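Local coordinates for protein MATE family efflux transporter (Vibrio cholerae, PDB 6IDP) that probably exports drugs and other toxic compounds across the bacterial membrane, changing conformation in an H+-dependent way, at residues A[391-396]-A[419-424]; A[383-388]-A[423-428]; A[100-105]-A[140-145]. All coordinates share one frame; numbering follows the deposited sequence.

The three contacts are apolar helix-to-helix packing without hydrogen bonds across the segments. Interactions 1 and 2 join the same two arms of the chain within 379-435 and lie side by side, centres about 8 Å apart; they share W423 and A424, and F393 CD2 of interaction 1 comes to 3.2 Å from L388 O of interaction 2. Interaction 2 is buried and purely aliphatic, isoleucine against alanines, whereas interaction 1 is only partly buried and turns on a phenylalanine. Interaction 3, on the opposite side of the chain's centre, joins helices 84-111 and 124-156; it is also partly buried, and its tryptophan packs against both helix backbone and lipid.

Interaction 1: A[391-396]-A[419-424]; sequences FAFYLP and IIAGWA. With OLC ((2R)-2,3-dihydroxypropyl (9Z)-octadec-9-enoate), chain T; OLC ((2R)-2,3-dihydroxypropyl (9Z)-octadec-9-enoate), chain G.
The phenyl ring of F393 has I420 CG2 over one face, 3.6 Å above its plane and displaced toward the rim, and A392 CB from its own helix over the other. The two segments are antiparallel arms of a transmembrane helix hairpin in the MATE fold; their local axes approach to 9.1 Å at 165°. The I420 methyl makes a CH-pi contact, 3.8 Å from the ring centroid and 20° off the normal. With CG1 beside the backbone N (chi1 -65°), CG2 is the branch turned to the ring. Small residues of the 419-424 arm admit the rest of the ring: CD2 settles near A421 CA at 3.7 Å, and CE2 meets the A424 methyl. A wider pi-type turn at 391-394 and a kink at P396, whose N makes no bond to the preceding turn, make the F393 arm irregular. On the side of the 419-424 arm turned from F393, W423 faces lipid. A monoolein chain (OLC, chain T) lies over the centre of one indole face, while C15 of a second (chain G) sits at the ring edge near its plane. W423 CE2 lies 3.5 Å from C12 of the chain T molecule.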
loop_
_atom_site.group_PDB
_atom_site.type_symbol
_atom_site.label_atom_id
_atom_site.label_comp_id
_atom_site.label_asym_id
_atom_site.label_seq_id
_atom_site.Cartn_x
_atom_site.Cartn_y
_atom_site.Cartn_z
ATOM N N PHE A 391 -10.394 -3.544 -14.839
ATOM C CA PHE A 391 -10.687 -3.472 -16.263
ATOM C C PHE A 391 -12.060 -4.016 -16.638
ATOM O O PHE A 391 -12.589 -3.684 -17.696
ATOM C CB PHE A 391 -9.593 -4.203 -17.049
ATOM C CG PHE A 391 -8.222 -3.626 -16.844
ATOM C CD1 PHE A 391 -7.870 -2.421 -17.431
ATOM C CD2 PHE A 391 -7.285 -4.285 -16.063
ATOM C CE1 PHE A 391 -6.611 -1.884 -17.244
ATOM C CE2 PHE A 391 -6.022 -3.753 -15.874
ATOM C CZ PHE A 391 -5.686 -2.550 -16.466
ATOM N N ALA A 392 -12.636 -4.848 -15.775
ATOM C CA ALA A 392 -13.946 -5.429 -16.055
ATOM C C ALA A 392 -15.078 -4.625 -15.416
ATOM O O ALA A 392 -16.170 -4.523 -15.978
ATOM C CB ALA A 392 -14.000 -6.877 -15.581
ATOM N N PHE A 393 -14.810 -4.049 -14.248
ATOM C CA PHE A 393 -15.859 -3.420 -13.449
ATOM C C PHE A 393 -15.713 -1.903 -13.310
ATOM O O PHE A 393 -16.586 -1.153 -13.744
ATOM C CB PHE A 393 -15.898 -4.063 -12.061
ATOM C CG PHE A 393 -16.048 -5.554 -12.094
ATOM C CD1 PHE A 393 -16.925 -6.153 -12.982
ATOM C CD2 PHE A 393 -15.299 -6.357 -11.250
ATOM C CE1 PHE A 393 -17.062 -7.526 -13.021
ATOM C CE2 PHE A 393 -15.428 -7.734 -11.285
ATOM C CZ PHE A 393 -16.312 -8.318 -12.171
ATOM N N TYR A 394 -14.618 -1.459 -12.699
ATOM C CA TYR A 394 -14.448 -0.051 -12.345
ATOM C C TYR A 394 -14.396 0.877 -13.558
ATOM O O TYR A 394 -15.239 1.760 -13.707
ATOM C CB TYR A 394 -13.182 0.131 -11.508
ATOM C CG TYR A 394 -13.077 1.471 -10.815
ATOM C CD1 TYR A 394 -14.056 1.891 -9.926
ATOM C CD2 TYR A 394 -11.988 2.305 -11.033
ATOM C CE1 TYR A 394 -13.963 3.110 -9.284
ATOM C CE2 TYR A 394 -11.884 3.529 -10.392
ATOM C CZ TYR A 394 -12.877 3.924 -9.521
ATOM O OH TYR A 394 -12.789 5.136 -8.877
ATOM N N LEU A 395 -13.398 0.680 -14.414
ATOM C CA LEU A 395 -13.208 1.547 -15.573
ATOM C C LEU A 395 -14.374 1.504 -16.574
ATOM O O LEU A 395 -14.768 2.553 -17.079
ATOM C CB LEU A 395 -11.893 1.210 -16.285
ATOM C CG LEU A 395 -10.611 1.658 -15.576
ATOM C CD1 LEU A 395 -9.378 1.273 -16.384
ATOM C CD2 LEU A 395 -10.630 3.157 -15.307
ATOM N N PRO A 396 -14.927 0.309 -16.871
ATOM C CA PRO A 396 -16.086 0.350 -17.773
ATOM C C PRO A 396 -17.277 1.104 -17.184
ATOM O O PRO A 396 -17.974 1.799 -17.921
ATOM C CB PRO A 396 -16.429 -1.130 -17.974
ATOM C CG PRO A 396 -15.162 -1.844 -17.728
ATOM C CD PRO A 396 -14.483 -1.077 -16.632
ATOM N N ILE A 419 -19.132 -1.876 -5.933
ATOM C CA ILE A 419 -20.040 -2.860 -5.361
ATOM C C ILE A 419 -19.938 -4.198 -6.083
ATOM O O ILE A 419 -19.861 -5.252 -5.445
ATOM C CB ILE A 419 -21.491 -2.360 -5.403
ATOM C CG1 ILE A 419 -21.689 -1.262 -4.358
ATOM C CG2 ILE A 419 -22.472 -3.509 -5.170
ATOM C CD1 ILE A 419 -23.093 -0.706 -4.315
ATOM N N ILE A 420 -19.930 -4.146 -7.412
ATOM C CA ILE A 420 -19.787 -5.346 -8.223
ATOM C C ILE A 420 -18.454 -6.038 -7.939
ATOM O O ILE A 420 -18.399 -7.255 -7.772
ATOM C CB ILE A 420 -19.894 -5.026 -9.729
ATOM C CG1 ILE A 420 -21.297 -4.511 -10.064
ATOM C CG2 ILE A 420 -19.571 -6.253 -10.561
ATOM C CD1 ILE A 420 -21.533 -4.285 -11.545
ATOM N N ALA A 421 -17.389 -5.245 -7.866
ATOM C CA ALA A 421 -16.043 -5.762 -7.636
ATOM C C ALA A 421 -15.918 -6.488 -6.298
ATOM O O ALA A 421 -15.273 -7.535 -6.212
ATOM C CB ALA A 421 -15.035 -4.634 -7.711
ATOM N N GLY A 422 -16.525 -5.923 -5.258
ATOM C CA GLY A 422 -16.488 -6.525 -3.938
ATOM C C GLY A 422 -17.248 -7.837 -3.891
ATOM O O GLY A 422 -16.808 -8.809 -3.270
ATOM N N TRP A 423 -18.400 -7.859 -4.553
ATOM C CA TRP A 423 -19.218 -9.056 -4.637
ATOM C C TRP A 423 -18.485 -10.139 -5.426
ATOM O O TRP A 423 -18.492 -11.312 -5.047
ATOM C CB TRP A 423 -20.570 -8.721 -5.273
ATOM C CG TRP A 423 -21.504 -9.886 -5.410
ATOM C CD1 TRP A 423 -22.089 -10.335 -6.561
ATOM C CD2 TRP A 423 -21.965 -10.750 -4.363
ATOM N NE1 TRP A 423 -22.885 -11.422 -6.295
ATOM C CE2 TRP A 423 -22.826 -11.698 -4.955
ATOM C CE3 TRP A 423 -21.736 -10.815 -2.986
ATOM C CZ2 TRP A 423 -23.455 -12.698 -4.215
ATOM C CZ3 TRP A 423 -22.361 -11.808 -2.255
ATOM C CH2 TRP A 423 -23.209 -12.735 -2.870
ATOM N N ALA A 424 -17.840 -9.732 -6.515
ATOM C CA ALA A 424 -17.069 -10.650 -7.346
ATOM C C ALA A 424 -15.874 -11.220 -6.588
ATOM O O ALA A 424 -15.530 -12.392 -6.743
ATOM C CB ALA A 424 -16.600 -9.951 -8.610
HETATM C C18 OLC T . -23.952 -4.613 -0.894
HETATM C C17 OLC T . -23.711 -5.339 -2.200
HETATM C C16 OLC T . -23.829 -6.833 -1.980
HETATM C C12 OLC T . -25.454 -9.416 -4.537
HETATM C C15 OLC T . -23.489 -7.572 -3.257
HETATM C C13 OLC T . -24.697 -8.335 -5.280
HETATM C C14 OLC T . -24.451 -7.164 -4.353
HETATM C C18 OLC G . -20.523 -6.035 -0.553
HETATM C C10 OLC G . -19.106 -12.404 5.499
HETATM C C9 OLC G . -19.773 -12.892 6.566
HETATM C C17 OLC G . -20.117 -7.255 -1.350
HETATM C C11 OLC G . -19.863 -12.084 4.228
HETATM C C16 OLC G . -19.206 -8.131 -0.516
HETATM C C12 OLC G . -19.023 -11.222 3.309
HETATM C C15 OLC G . -20.020 -9.068 0.351
HETATM C C13 OLC G . -19.855 -10.821 2.108
HETATM C C14 OLC G . -19.080 -9.843 1.253
#

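Interaction 2: A[383-388]-A[423-428]; sequences LTISAL and WAAWLA. With OLC ((2R)-2,3-dihydroxypropyl (9Z)-octadec-9-enoate), chain T; OLC ((2R)-2,3-dihydroxypropyl (9Z)-octadec-9-enoate), chain S; OLC ((2R)-2,3-dihydroxypropyl (9Z)-octadec-9-enoate), chain G; OLC ((2R)-2,3-dihydroxypropyl (9Z)-octadec-9-enoate), chain I.
I385 packs its branched side chain against A425 and A428 in the buried part of the hairpin formed by the two arms of 379-435 in the MATE fold, which run in opposite senses. From CB, which points toward the opposing arm, the side chain divides. CG2 meets the A425 methyl at 3.6 Å and also lies near A425 CA, so this branch rests against the helix surface. CG1 leaves beside the backbone N (chi1 -66°) and comes to 3.9 Å from A428 CB, one helical turn beyond A425. The chain then runs on extended (chi2 176°), which carries CD1 alongside that turn, 4.0 Å from both A428 CB and A425 O. With alanines on the receiving arm, the backbones come close: I385 CA and A425 CA are 5.8 Å apart. Helix 360-375 closes over the pair, C366 and V370 against I385 and M369 against A425. The outer surfaces of both arms meet monoolein. W426, whose CB is directed away from 383-388, has C12 of the chain G lipid over one face, offset toward the rim, while L427 CD1 backs the W423 ring on the side opposite its lipid. On the other arm, T384 OG1 is hydrogen-bonded to Y380 O, and C8 of the chain S lipid lies 3.2 Å from that same hydroxyl oxygen.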
loop_
_atom_site.group_PDB
_atom_site.type_symbol
_atom_site.label_atom_id
_atom_site.label_comp_id
_atom_site.label_asym_id
_atom_site.label_seq_id
_atom_site.Cartn_x
_atom_site.Cartn_y
_atom_site.Cartn_z
ATOM N N LEU A 383 -4.321 -11.796 -8.221
ATOM C CA LEU A 383 -4.105 -10.978 -9.409
ATOM C C LEU A 383 -5.375 -10.873 -10.248
ATOM O O LEU A 383 -5.679 -9.813 -10.800
ATOM C CB LEU A 383 -2.962 -11.551 -10.255
ATOM C CG LEU A 383 -2.748 -10.905 -11.628
ATOM C CD1 LEU A 383 -2.375 -9.434 -11.487
ATOM C CD2 LEU A 383 -1.700 -11.656 -12.437
ATOM N N THR A 384 -6.110 -11.978 -10.341
ATOM C CA THR A 384 -7.361 -12.010 -11.091
ATOM C C THR A 384 -8.386 -11.048 -10.498
ATOM O O THR A 384 -9.050 -10.309 -11.224
ATOM C CB THR A 384 -7.967 -13.426 -11.126
ATOM O OG1 THR A 384 -7.057 -14.320 -11.776
ATOM C CG2 THR A 384 -9.291 -13.429 -11.877
ATOM N N ILE A 385 -8.505 -11.061 -9.175
ATOM C CA ILE A 385 -9.454 -10.197 -8.485
ATOM C C ILE A 385 -9.111 -8.727 -8.724
ATOM O O ILE A 385 -9.988 -7.923 -9.048
ATOM C CB ILE A 385 -9.488 -10.496 -6.971
ATOM C CG1 ILE A 385 -10.035 -11.907 -6.723
ATOM C CG2 ILE A 385 -10.335 -9.464 -6.242
ATOM C CD1 ILE A 385 -10.012 -12.343 -5.269
ATOM N N SER A 386 -7.830 -8.393 -8.581
ATOM C CA SER A 386 -7.333 -7.043 -8.844
ATOM C C SER A 386 -7.573 -6.599 -10.286
ATOM O O SER A 386 -7.992 -5.469 -10.531
ATOM C CB SER A 386 -5.836 -6.956 -8.534
ATOM O OG SER A 386 -5.581 -7.141 -7.154
ATOM N N ALA A 387 -7.296 -7.484 -11.238
ATOM C CA ALA A 387 -7.465 -7.155 -12.649
ATOM C C ALA A 387 -8.937 -6.980 -13.018
ATOM O O ALA A 387 -9.294 -6.044 -13.738
ATOM C CB ALA A 387 -6.827 -8.220 -13.520
ATOM N N LEU A 388 -9.782 -7.886 -12.530
ATOM C CA LEU A 388 -11.220 -7.819 -12.784
ATOM C C LEU A 388 -11.818 -6.530 -12.240
ATOM O O LEU A 388 -12.620 -5.877 -12.905
ATOM C CB LEU A 388 -11.935 -9.020 -12.164
ATOM C CG LEU A 388 -11.922 -10.327 -12.954
ATOM C CD1 LEU A 388 -12.613 -11.428 -12.167
ATOM C CD2 LEU A 388 -12.589 -10.133 -14.308
ATOM N N TRP A 423 -18.400 -7.859 -4.553
ATOM C CA TRP A 423 -19.218 -9.056 -4.637
ATOM C C TRP A 423 -18.485 -10.139 -5.426
ATOM O O TRP A 423 -18.492 -11.312 -5.047
ATOM C CB TRP A 423 -20.570 -8.721 -5.273
ATOM C CG TRP A 423 -21.504 -9.886 -5.410
ATOM C CD1 TRP A 423 -22.089 -10.335 -6.561
ATOM C CD2 TRP A 423 -21.965 -10.750 -4.363
ATOM N NE1 TRP A 423 -22.885 -11.422 -6.295
ATOM C CE2 TRP A 423 -22.826 -11.698 -4.955
ATOM C CE3 TRP A 423 -21.736 -10.815 -2.986
ATOM C CZ2 TRP A 423 -23.455 -12.698 -4.215
ATOM C CZ3 TRP A 423 -22.361 -11.808 -2.255
ATOM C CH2 TRP A 423 -23.209 -12.735 -2.870
ATOM N N ALA A 424 -17.840 -9.732 -6.515
ATOM C CA ALA A 424 -17.069 -10.650 -7.346
ATOM C C ALA A 424 -15.874 -11.220 -6.588
ATOM O O ALA A 424 -15.530 -12.392 -6.743
ATOM C CB ALA A 424 -16.600 -9.951 -8.610
ATOM N N ALA A 425 -15.240 -10.381 -5.776
ATOM C CA ALA A 425 -14.063 -10.784 -5.017
ATOM C C ALA A 425 -14.420 -11.853 -3.989
ATOM O O ALA A 425 -13.696 -12.833 -3.820
ATOM C CB ALA A 425 -13.435 -9.579 -4.335
ATOM N N TRP A 426 -15.543 -11.650 -3.309
ATOM C CA TRP A 426 -16.035 -12.602 -2.327
ATOM C C TRP A 426 -16.372 -13.950 -2.971
ATOM O O TRP A 426 -16.133 -15.001 -2.381
ATOM C CB TRP A 426 -17.261 -12.035 -1.601
ATOM C CG TRP A 426 -17.973 -13.056 -0.770
ATOM C CD1 TRP A 426 -19.144 -13.685 -1.074
ATOM C CD2 TRP A 426 -17.556 -13.572 0.497
ATOM N NE1 TRP A 426 -19.484 -14.559 -0.071
ATOM C CE2 TRP A 426 -18.525 -14.509 0.904
ATOM C CE3 TRP A 426 -16.456 -13.334 1.327
ATOM C CZ2 TRP A 426 -18.428 -15.208 2.108
ATOM C CZ3 TRP A 426 -16.361 -14.028 2.521
ATOM C CH2 TRP A 426 -17.340 -14.953 2.899
ATOM N N LEU A 427 -16.924 -13.906 -4.179
ATOM C CA LEU A 427 -17.262 -15.122 -4.915
ATOM C C LEU A 427 -16.013 -15.877 -5.358
ATOM O O LEU A 427 -15.973 -17.109 -5.320
ATOM C CB LEU A 427 -18.124 -14.789 -6.137
ATOM C CG LEU A 427 -19.540 -14.293 -5.847
ATOM C CD1 LEU A 427 -20.250 -13.899 -7.135
ATOM C CD2 LEU A 427 -20.325 -15.356 -5.100
ATOM N N ALA A 428 -15.002 -15.127 -5.787
ATOM C CA ALA A 428 -13.736 -15.705 -6.226
ATOM C C ALA A 428 -13.003 -16.364 -5.059
ATOM O O ALA A 428 -12.387 -17.418 -5.214
ATOM C CB ALA A 428 -12.862 -14.643 -6.867
HETATM C C18 OLC T . -23.952 -4.613 -0.894
HETATM C C17 OLC T . -23.711 -5.339 -2.200
HETATM C C16 OLC T . -23.829 -6.833 -1.980
HETATM C C12 OLC T . -25.454 -9.416 -4.537
HETATM C C15 OLC T . -23.489 -7.572 -3.257
HETATM C C13 OLC T . -24.697 -8.335 -5.280
HETATM C C14 OLC T . -24.451 -7.164 -4.353
HETATM C C18 OLC S . -2.808 -7.996 -16.060
HETATM C C10 OLC S . -5.627 -16.836 -14.312
HETATM C C9 OLC S . -6.201 -17.653 -13.405
HETATM C C17 OLC S . -3.760 -9.111 -16.440
HETATM C C11 OLC S . -4.858 -15.609 -13.870
HETATM C C8 OLC S . -6.088 -17.359 -11.924
HETATM C C16 OLC S . -3.703 -10.203 -15.395
HETATM C C12 OLC S . -4.209 -14.965 -15.076
HETATM C C7 OLC S . -7.268 -17.965 -11.197
HETATM C C15 OLC S . -4.657 -11.317 -15.767
HETATM C C13 OLC S . -5.007 -13.751 -15.496
HETATM C C6 OLC S . -7.328 -19.449 -11.485
HETATM C C14 OLC S . -4.404 -12.511 -14.871
HETATM C C18 OLC G . -20.523 -6.035 -0.553
HETATM C C10 OLC G . -19.106 -12.404 5.499
HETATM C C9 OLC G . -19.773 -12.892 6.566
HETATM C C17 OLC G . -20.117 -7.255 -1.350
HETATM C C11 OLC G . -19.863 -12.084 4.228
HETATM C C16 OLC G . -19.206 -8.131 -0.516
HETATM C C12 OLC G . -19.023 -11.222 3.309
HETATM C C15 OLC G . -20.020 -9.068 0.351
HETATM C C13 OLC G . -19.855 -10.821 2.108
HETATM C C14 OLC G . -19.080 -9.843 1.253
HETATM C C18 OLC I . -17.704 -13.343 -11.192
HETATM C C17 OLC I . -16.336 -13.396 -10.548
HETATM C C11 OLC I . -19.614 -18.594 -8.655
HETATM C C16 OLC I . -16.271 -14.580 -9.610
HETATM C C12 OLC I . -19.065 -17.498 -9.542
HETATM C C15 OLC I . -16.388 -15.856 -10.413
HETATM C C13 OLC I . -17.709 -17.914 -10.071
HETATM C C14 OLC I . -16.636 -17.023 -9.482
#

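Interaction 3: A[100-105]-A[140-145]; sequences IGVALI and SAWTGA. With OLC ((2R)-2,3-dihydroxypropyl (9Z)-octadec-9-enoate), chain R; OLC ((2R)-2,3-dihydroxypropyl (9Z)-octadec-9-enoate), chain B.
W142 reaches across to helix 84-111 edge first. Its five-membered ring is presented to the backbone around V102 and A103, with V102 C and A103 N lying near the indole plane; CD1 comes to 3.5 Å from A103 N. The side chain starts out along the flank of its own helix, with CG anti to the backbone N (chi1 -175°), and chi2 of 91° turns the ring so that its pyrrole edge, rather than a face, meets the neighbour. The valine side chain of V102 lies aslant to the indole, and its CG1 methyl touches CD1 of W142 at 3.6 Å from a direction that is neither squarely over the ring nor in its plane. The same methyl also lies 3.9 Å from W142 CA, filling the angle between indole and helix. The two helices are antiparallel transmembrane neighbours in the helical bundle of the MATE fold, their local axes 9.8 Å apart and inclined at 164°. V102 divides its branches between two residues of helix 124-156: CG1 goes to the tryptophan and CG2 to A145 CB, 4.0 Å away, one turn along. A145 itself also rests on Q64 of helix 54-80. The A103 methyl lies 3.8 Å from W142 NE1, whose N-H is taken up by a hydrogen bond to G99 O, one turn earlier than A103. That bond should help fix the rotation of the ring. One indole face carries the end of a monoolein chain (OLC, chain R), whose C18 sits 3.7 Å above the plane, displaced toward the rim near CG and CD2.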
loop_
_atom_site.group_PDB
_atom_site.type_symbol
_atom_site.label_atom_id
_atom_site.label_comp_id
_atom_site.label_asym_id
_atom_site.label_seq_id
_atom_site.Cartn_x
_atom_site.Cartn_y
_atom_site.Cartn_z
ATOM N N ILE A 100 19.983 -6.336 -2.578
ATOM C CA ILE A 100 20.651 -6.351 -3.871
ATOM C C ILE A 100 19.715 -5.888 -4.976
ATOM O O ILE A 100 20.092 -5.079 -5.826
ATOM C CB ILE A 100 21.178 -7.752 -4.205
ATOM C CG1 ILE A 100 22.150 -8.214 -3.120
ATOM C CG2 ILE A 100 21.845 -7.760 -5.575
ATOM C CD1 ILE A 100 22.602 -9.640 -3.281
ATOM N N GLY A 101 18.490 -6.407 -4.954
ATOM C CA GLY A 101 17.502 -6.092 -5.968
ATOM C C GLY A 101 17.242 -4.605 -6.092
ATOM O O GLY A 101 17.348 -4.039 -7.179
ATOM N N VAL A 102 16.911 -3.966 -4.975
ATOM C CA VAL A 102 16.594 -2.545 -4.992
ATOM C C VAL A 102 17.825 -1.716 -5.369
ATOM O O VAL A 102 17.711 -0.727 -6.091
ATOM C CB VAL A 102 16.031 -2.082 -3.632
ATOM C CG1 VAL A 102 15.802 -0.577 -3.629
ATOM C CG2 VAL A 102 14.725 -2.812 -3.333
ATOM N N ALA A 103 18.998 -2.137 -4.904
ATOM C CA ALA A 103 20.249 -1.468 -5.261
ATOM C C ALA A 103 20.479 -1.504 -6.769
ATOM O O ALA A 103 20.843 -0.494 -7.374
ATOM C CB ALA A 103 21.422 -2.105 -4.533
ATOM N N LEU A 104 20.272 -2.673 -7.370
ATOM C CA LEU A 104 20.375 -2.819 -8.818
ATOM C C LEU A 104 19.357 -1.936 -9.533
ATOM O O LEU A 104 19.683 -1.281 -10.519
ATOM C CB LEU A 104 20.182 -4.279 -9.235
ATOM C CG LEU A 104 21.358 -5.227 -9.001
ATOM C CD1 LEU A 104 21.020 -6.627 -9.495
ATOM C CD2 LEU A 104 22.616 -4.701 -9.679
ATOM N N ILE A 105 18.124 -1.925 -9.030
ATOM C CA ILE A 105 17.077 -1.091 -9.608
ATOM C C ILE A 105 17.459 0.384 -9.537
ATOM O O ILE A 105 17.372 1.100 -10.528
ATOM C CB ILE A 105 15.722 -1.294 -8.901
ATOM C CG1 ILE A 105 15.209 -2.719 -9.121
ATOM C CG2 ILE A 105 14.701 -0.301 -9.422
ATOM C CD1 ILE A 105 14.852 -3.021 -10.560
ATOM N N SER A 140 17.416 7.206 -0.332
ATOM C CA SER A 140 16.329 7.194 0.639
ATOM C C SER A 140 15.319 6.106 0.301
ATOM O O SER A 140 14.706 5.519 1.192
ATOM C CB SER A 140 15.632 8.559 0.691
ATOM O OG SER A 140 14.909 8.801 -0.502
ATOM N N ALA A 141 15.145 5.844 -0.990
ATOM C CA ALA A 141 14.231 4.798 -1.432
ATOM C C ALA A 141 14.759 3.422 -1.034
ATOM O O ALA A 141 13.992 2.549 -0.625
ATOM C CB ALA A 141 14.019 4.876 -2.937
ATOM N N TRP A 142 16.071 3.235 -1.151
ATOM C CA TRP A 142 16.690 1.967 -0.789
ATOM C C TRP A 142 16.592 1.733 0.712
ATOM O O TRP A 142 16.241 0.641 1.158
ATOM C CB TRP A 142 18.156 1.925 -1.233
ATOM C CG TRP A 142 18.812 0.595 -0.979
ATOM C CD1 TRP A 142 18.881 -0.462 -1.841
ATOM C CD2 TRP A 142 19.481 0.179 0.219
ATOM N NE1 TRP A 142 19.553 -1.507 -1.256
ATOM C CE2 TRP A 142 19.931 -1.140 0.009
ATOM C CE3 TRP A 142 19.742 0.794 1.448
ATOM C CZ2 TRP A 142 20.631 -1.855 0.983
ATOM C CZ3 TRP A 142 20.435 0.082 2.413
ATOM C CH2 TRP A 142 20.871 -1.227 2.175
ATOM N N THR A 143 16.909 2.767 1.484
ATOM C CA THR A 143 16.851 2.692 2.937
ATOM C C THR A 143 15.421 2.413 3.411
ATOM O O THR A 143 15.209 1.634 4.337
ATOM C CB THR A 143 17.373 3.995 3.581
ATOM O OG1 THR A 143 18.668 4.299 3.050
ATOM C CG2 THR A 143 17.477 3.854 5.088
ATOM N N GLY A 144 14.446 3.044 2.758
ATOM C CA GLY A 144 13.046 2.832 3.077
ATOM C C GLY A 144 12.573 1.430 2.744
ATOM O O GLY A 144 11.809 0.827 3.498
ATOM N N ALA A 145 13.030 0.913 1.608
ATOM C CA ALA A 145 12.690 -0.439 1.184
ATOM C C ALA A 145 13.217 -1.472 2.177
ATOM O O ALA A 145 12.512 -2.416 2.527
ATOM C CB ALA A 145 13.239 -0.711 -0.207
HETATM C C18 OLC R . 22.433 1.465 -1.812
HETATM C C10 OLC R . 24.442 4.942 -8.534
HETATM C C9 OLC R . 25.496 5.147 -9.354
HETATM C C17 OLC R . 21.876 2.805 -2.242
HETATM C C11 OLC R . 23.693 6.106 -7.921
HETATM C C8 OLC R . 25.961 6.549 -9.691
HETATM C C16 OLC R . 21.735 2.833 -3.749
HETATM C C12 OLC R . 22.245 5.719 -7.697
HETATM C C7 OLC R . 27.112 6.477 -10.671
HETATM C C15 OLC R . 21.586 4.260 -4.234
HETATM C C13 OLC R . 21.933 5.721 -6.215
HETATM C C6 OLC R . 27.211 7.784 -11.428
HETATM C C14 OLC R . 21.763 4.295 -5.738
HETATM C C5 OLC R . 27.515 7.507 -12.884
HETATM C C18 OLC B . 8.785 2.945 6.877
HETATM C C10 OLC B . 3.712 1.695 2.156
HETATM C C9 OLC B . 2.613 0.952 2.402
HETATM C C17 OLC B . 8.579 2.139 5.613
HETATM C C11 OLC B . 4.949 1.058 1.563
HETATM C C8 OLC B . 2.605 -0.527 2.090
HETATM C C16 OLC B . 9.383 2.749 4.485
HETATM C C12 OLC B . 6.090 2.054 1.566
HETATM C C15 OLC B . 8.681 2.524 3.163
HETATM C C13 OLC B . 6.216 2.678 2.939
HETATM C C14 OLC B . 7.505 3.468 3.033
#